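Local coordinates for 4-hydroxybenzoyl-CoA thioesterase (Staphylococcus aureus, PDB 6FDG), which probably hydrolyses the thioester of DHNA-CoA in the vitamin K2 pathway, as a hotdog-fold acyl-CoA thioesterase, at residues M18-F30 / L60-V74. Sequence-based numbering, arbitrary orientation. Where two conformers were deposited one is given.
Sequences MGVIYHGNYATWF and LNVNYKKSIFYPEKV
Tyr26 and Tyr64 both carry CG beside the backbone N and anti to the carbonyl carbon (chi1 -76° and -56°), which brings the edge of Tyr64 over the face of Tyr26. They form a T-shaped pair with planes at 88°. Tyr64 CE2 sits 3.6 Å above the Tyr26 ring plane, over its centre. The Tyr64 hydroxyl reaches further and donates to His23 O (OH to O 2.8 Å). It meets this carbonyl from above its plane. The other end of Tyr26 is held by water. Its OH bonds one water shared with Ile21 O and Ile68 N, and a second shared with Lys66 O. The CD1 methyl of Ile68 lies 3.4 Å from Tyr26 OH and also touches Trp29 CZ3 at the indole edge. Beyond it, Ile21 N donates to Ile68 O at 2.9 Å, nearly straight along the carbonyl. A weak bond from Tyr70 N to Gly19 O continues the pairing of the two loops on the other side of the Val20–Phe69 bridge. At the bridge itself, Val20 CG1 makes a CH-pi contact over the face of Phe69, 3.9 Å from the ring centroid. Along helix 26-30, Phe30 CE2 lies against Val62 CG2, Phe30 CD2 against Leu60 CD1, and Ala27 CB against Leu60 CD2. In this hotdog fold, helix 26-41 runs across strand 57-64. Ile94 of strand 88-95 packs against Tyr26, Phe30, Ile68 and Val74. Strand 57-64 pairs with strand 101-113 and also, antiparallel, with a strand of the second subunit, which carries the sheet across the interface.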
# COMPACT_ATOMS: atom_id res chain seq x y z
N MET A 18 -8.04 1.52 -13.47
CA MET A 18 -7.63 1.86 -14.92
C MET A 18 -6.63 0.78 -15.60
O MET A 18 -6.35 0.83 -16.86
CB MET A 18 -7.20 3.35 -15.11
CG MET A 18 -7.56 4.56 -14.17
SD MET A 18 -6.95 6.38 -14.45
CE MET A 18 -5.80 5.89 -15.73
N GLY A 19 -6.06 -0.24 -14.92
CA GLY A 19 -5.06 -1.15 -15.37
C GLY A 19 -3.66 -0.61 -15.50
O GLY A 19 -2.67 -1.27 -15.95
N VAL A 20 -3.46 0.57 -14.90
CA VAL A 20 -2.16 1.24 -14.92
C VAL A 20 -1.59 1.15 -13.44
O VAL A 20 -2.33 0.88 -12.53
CB VAL A 20 -2.23 2.67 -15.36
CG1 VAL A 20 -2.87 2.83 -16.77
CG2 VAL A 20 -2.92 3.59 -14.44
N ILE A 21 -0.34 1.42 -13.35
CA ILE A 21 0.32 1.57 -12.05
C ILE A 21 -0.25 2.81 -11.37
O ILE A 21 -0.20 3.88 -11.87
CB ILE A 21 1.83 1.62 -12.14
CG1 ILE A 21 2.37 0.37 -12.86
CG2 ILE A 21 2.46 1.83 -10.77
CD1 ILE A 21 2.04 -0.87 -12.37
N TYR A 22 -0.82 2.60 -10.14
CA TYR A 22 -1.43 3.70 -9.37
C TYR A 22 -0.42 4.79 -9.15
O TYR A 22 0.73 4.50 -8.74
CB TYR A 22 -1.97 3.13 -8.08
CG TYR A 22 -2.59 4.19 -7.18
CD1 TYR A 22 -3.75 4.85 -7.56
CD2 TYR A 22 -1.98 4.56 -5.95
CE1 TYR A 22 -4.31 5.89 -6.78
CE2 TYR A 22 -2.59 5.53 -5.13
CZ TYR A 22 -3.68 6.19 -5.63
OH TYR A 22 -4.27 7.16 -4.78
N HIS A 23 -0.78 6.05 -9.34
CA HIS A 23 0.14 7.14 -9.34
C HIS A 23 0.83 7.27 -7.97
O HIS A 23 1.98 7.71 -7.89
CB HIS A 23 -0.53 8.49 -9.73
CG HIS A 23 -1.48 9.05 -8.72
ND1 HIS A 23 -2.75 8.62 -8.56
CD2 HIS A 23 -1.33 10.06 -7.84
CE1 HIS A 23 -3.35 9.35 -7.58
NE2 HIS A 23 -2.50 10.22 -7.14
N GLY A 24 0.15 6.90 -6.90
CA GLY A 24 0.76 6.96 -5.55
C GLY A 24 1.83 5.97 -5.33
O GLY A 24 2.54 6.13 -4.30
N ASN A 25 2.04 4.97 -6.14
CA ASN A 25 3.06 3.92 -5.95
C ASN A 25 4.38 4.34 -6.48
O ASN A 25 5.42 3.70 -6.15
CB ASN A 25 2.61 2.58 -6.57
CG ASN A 25 1.46 2.00 -5.90
OD1 ASN A 25 1.25 2.19 -4.70
ND2 ASN A 25 0.65 1.20 -6.63
N TYR A 26 4.47 5.42 -7.22
CA TYR A 26 5.75 5.78 -7.82
C TYR A 26 6.73 6.24 -6.77
O TYR A 26 7.93 6.03 -6.94
CB TYR A 26 5.53 6.86 -8.88
CG TYR A 26 4.94 6.36 -10.20
CD1 TYR A 26 3.65 5.86 -10.36
CD2 TYR A 26 5.75 6.36 -11.29
CE1 TYR A 26 3.14 5.46 -11.56
CE2 TYR A 26 5.19 5.98 -12.56
CZ TYR A 26 3.93 5.55 -12.62
OH TYR A 26 3.42 5.20 -13.91
N ALA A 27 6.28 6.83 -5.65
CA ALA A 27 7.22 7.16 -4.58
C ALA A 27 7.96 5.94 -4.09
O ALA A 27 9.17 6.06 -3.78
CB ALA A 27 6.51 7.87 -3.49
N THR A 28 7.31 4.78 -4.03
CA THR A 28 7.98 3.56 -3.61
C THR A 28 9.05 3.17 -4.61
O THR A 28 10.16 2.73 -4.21
CB THR A 28 7.00 2.41 -3.35
OG1 THR A 28 6.11 2.86 -2.33
CG2 THR A 28 7.63 1.17 -3.01
N TRP A 29 8.78 3.33 -5.89
CA TRP A 29 9.79 3.00 -6.89
C TRP A 29 10.95 3.98 -6.84
O TRP A 29 12.11 3.53 -6.95
CB TRP A 29 9.19 3.05 -8.30
CG TRP A 29 8.23 1.91 -8.57
CD1 TRP A 29 7.79 0.98 -7.74
CD2 TRP A 29 7.59 1.64 -9.84
NE1 TRP A 29 6.91 0.07 -8.36
CE2 TRP A 29 6.82 0.50 -9.67
CE3 TRP A 29 7.62 2.26 -11.07
CZ2 TRP A 29 6.11 -0.13 -10.71
CZ3 TRP A 29 6.89 1.68 -12.12
CH2 TRP A 29 6.17 0.49 -11.90
N PHE A 30 10.70 5.26 -6.56
CA PHE A 30 11.82 6.22 -6.36
C PHE A 30 12.62 5.78 -5.16
O PHE A 30 13.86 5.92 -5.20
CB PHE A 30 11.33 7.62 -6.18
CG PHE A 30 10.73 8.28 -7.40
CD1 PHE A 30 10.78 7.79 -8.69
CD2 PHE A 30 10.17 9.56 -7.23
CE1 PHE A 30 10.22 8.50 -9.78
CE2 PHE A 30 9.67 10.29 -8.29
CZ PHE A 30 9.70 9.71 -9.57
N LEU A 60 8.38 15.81 -2.53
CA LEU A 60 8.17 14.78 -3.56
C LEU A 60 7.60 15.46 -4.79
O LEU A 60 6.58 16.21 -4.64
CB LEU A 60 7.23 13.67 -3.08
CG LEU A 60 6.75 12.68 -4.14
CD1 LEU A 60 7.91 11.78 -4.63
CD2 LEU A 60 5.67 11.84 -3.53
N ASN A 61 8.11 15.19 -5.99
CA ASN A 61 7.52 15.64 -7.25
C ASN A 61 7.56 14.51 -8.18
O ASN A 61 8.54 13.80 -8.33
CB ASN A 61 8.35 16.78 -7.79
CG ASN A 61 8.51 17.91 -6.75
OD1 ASN A 61 9.53 17.98 -5.97
ND2 ASN A 61 7.52 18.74 -6.61
N VAL A 62 6.43 14.25 -8.88
CA VAL A 62 6.34 13.21 -9.92
C VAL A 62 5.61 13.81 -11.12
O VAL A 62 4.54 14.41 -10.94
CB VAL A 62 5.58 11.97 -9.50
CG1 VAL A 62 5.81 10.82 -10.46
CG2 VAL A 62 5.99 11.47 -8.04
N ASN A 63 6.19 13.73 -12.31
CA ASN A 63 5.50 14.17 -13.53
C ASN A 63 5.36 13.03 -14.43
O ASN A 63 6.38 12.47 -14.89
CB ASN A 63 6.33 15.23 -14.17
CG ASN A 63 5.59 15.91 -15.31
OD1 ASN A 63 5.53 15.40 -16.36
ND2 ASN A 63 4.85 16.96 -14.98
N TYR A 64 4.11 12.69 -14.71
CA TYR A 64 3.74 11.46 -15.38
C TYR A 64 3.61 11.76 -16.93
O TYR A 64 2.66 12.42 -17.32
CB TYR A 64 2.44 10.86 -14.85
CG TYR A 64 2.50 10.61 -13.30
CD1 TYR A 64 2.11 11.63 -12.47
CD2 TYR A 64 2.82 9.44 -12.79
CE1 TYR A 64 2.15 11.48 -11.08
CE2 TYR A 64 2.84 9.23 -11.38
CZ TYR A 64 2.48 10.24 -10.58
OH TYR A 64 2.54 10.15 -9.18
N LYS A 65 4.49 11.25 -17.73
CA LYS A 65 4.42 11.50 -19.20
C LYS A 65 3.68 10.48 -19.86
O LYS A 65 2.99 10.84 -20.90
CB LYS A 65 5.83 11.52 -19.76
CG LYS A 65 6.87 12.37 -19.14
CD LYS A 65 6.63 13.79 -19.01
CE LYS A 65 7.92 14.36 -18.31
NZ LYS A 65 7.91 15.81 -18.19
N LYS A 66 3.73 9.23 -19.49
CA LYS A 66 3.03 8.11 -20.08
C LYS A 66 2.54 7.24 -18.98
O LYS A 66 3.31 6.95 -18.04
CB LYS A 66 3.97 7.25 -21.01
CG LYS A 66 4.50 7.98 -22.20
CD LYS A 66 5.20 6.98 -23.10
CE LYS A 66 4.96 7.21 -24.59
NZ LYS A 66 5.82 8.33 -25.04
N SER A 67 1.35 6.68 -19.05
CA SER A 67 0.93 5.60 -18.18
C SER A 67 1.81 4.39 -18.25
O SER A 67 2.40 4.07 -19.39
CB SER A 67 -0.60 5.28 -18.31
OG SER A 67 -1.34 6.38 -17.84
N ILE A 68 2.02 3.64 -17.21
CA ILE A 68 2.70 2.35 -17.18
C ILE A 68 1.63 1.29 -16.97
O ILE A 68 0.90 1.27 -15.93
CB ILE A 68 3.87 2.32 -16.14
CG1 ILE A 68 4.87 3.44 -16.49
CG2 ILE A 68 4.53 1.01 -16.02
CD1 ILE A 68 6.00 3.65 -15.50
N PHE A 69 1.39 0.49 -18.07
CA PHE A 69 0.39 -0.58 -18.02
C PHE A 69 1.07 -1.83 -17.56
O PHE A 69 2.14 -2.22 -18.02
CB PHE A 69 -0.20 -0.79 -19.37
CG PHE A 69 -1.11 0.37 -19.85
CD1 PHE A 69 -0.54 1.43 -20.50
CD2 PHE A 69 -2.46 0.31 -19.64
CE1 PHE A 69 -1.32 2.49 -20.93
CE2 PHE A 69 -3.31 1.35 -20.11
CZ PHE A 69 -2.69 2.44 -20.72
N TYR A 70 0.52 -2.50 -16.56
CA TYR A 70 0.99 -3.74 -16.06
C TYR A 70 0.66 -4.95 -17.17
O TYR A 70 -0.40 -4.89 -17.78
CB TYR A 70 0.18 -4.06 -14.80
CG TYR A 70 0.46 -5.44 -14.30
CD1 TYR A 70 1.52 -5.72 -13.49
CD2 TYR A 70 -0.28 -6.56 -14.81
CE1 TYR A 70 1.84 -7.00 -13.14
CE2 TYR A 70 0.02 -7.84 -14.42
CZ TYR A 70 1.07 -7.99 -13.46
OH TYR A 70 1.37 -9.26 -13.15
N PRO A 71 1.51 -5.91 -17.28
CA PRO A 71 2.82 -6.11 -16.73
C PRO A 71 3.88 -5.12 -17.36
O PRO A 71 3.70 -4.66 -18.53
CB PRO A 71 3.14 -7.55 -16.98
CG PRO A 71 2.47 -7.78 -18.27
CD PRO A 71 1.21 -6.97 -18.28
N GLU A 72 4.99 -4.87 -16.68
CA GLU A 72 6.07 -4.06 -17.27
C GLU A 72 7.31 -4.17 -16.48
O GLU A 72 7.27 -4.04 -15.22
CB GLU A 72 5.69 -2.56 -17.25
CG GLU A 72 6.43 -1.60 -18.16
CD GLU A 72 5.80 -1.38 -19.53
OE1 GLU A 72 4.67 -1.75 -19.76
OE2 GLU A 72 6.45 -0.85 -20.39
N LYS A 73 8.47 -4.27 -17.13
CA LYS A 73 9.79 -4.12 -16.51
C LYS A 73 10.28 -2.76 -16.85
O LYS A 73 10.33 -2.30 -18.04
CB LYS A 73 10.74 -5.11 -17.20
CG LYS A 73 10.16 -6.45 -16.96
CD LYS A 73 10.93 -7.59 -17.62
CE LYS A 73 11.73 -8.33 -16.57
NZ LYS A 73 10.93 -9.46 -16.05
N VAL A 74 10.54 -1.91 -15.88
CA VAL A 74 11.01 -0.55 -16.09
C VAL A 74 12.44 -0.34 -15.61
O VAL A 74 12.96 -1.15 -14.81
CB VAL A 74 10.07 0.47 -15.39
CG1 VAL A 74 8.64 0.39 -15.81
CG2 VAL A 74 10.19 0.42 -13.86
O HOH W 1 0.86 4.63 -14.32
O HOH W 2 4.31 7.41 -15.46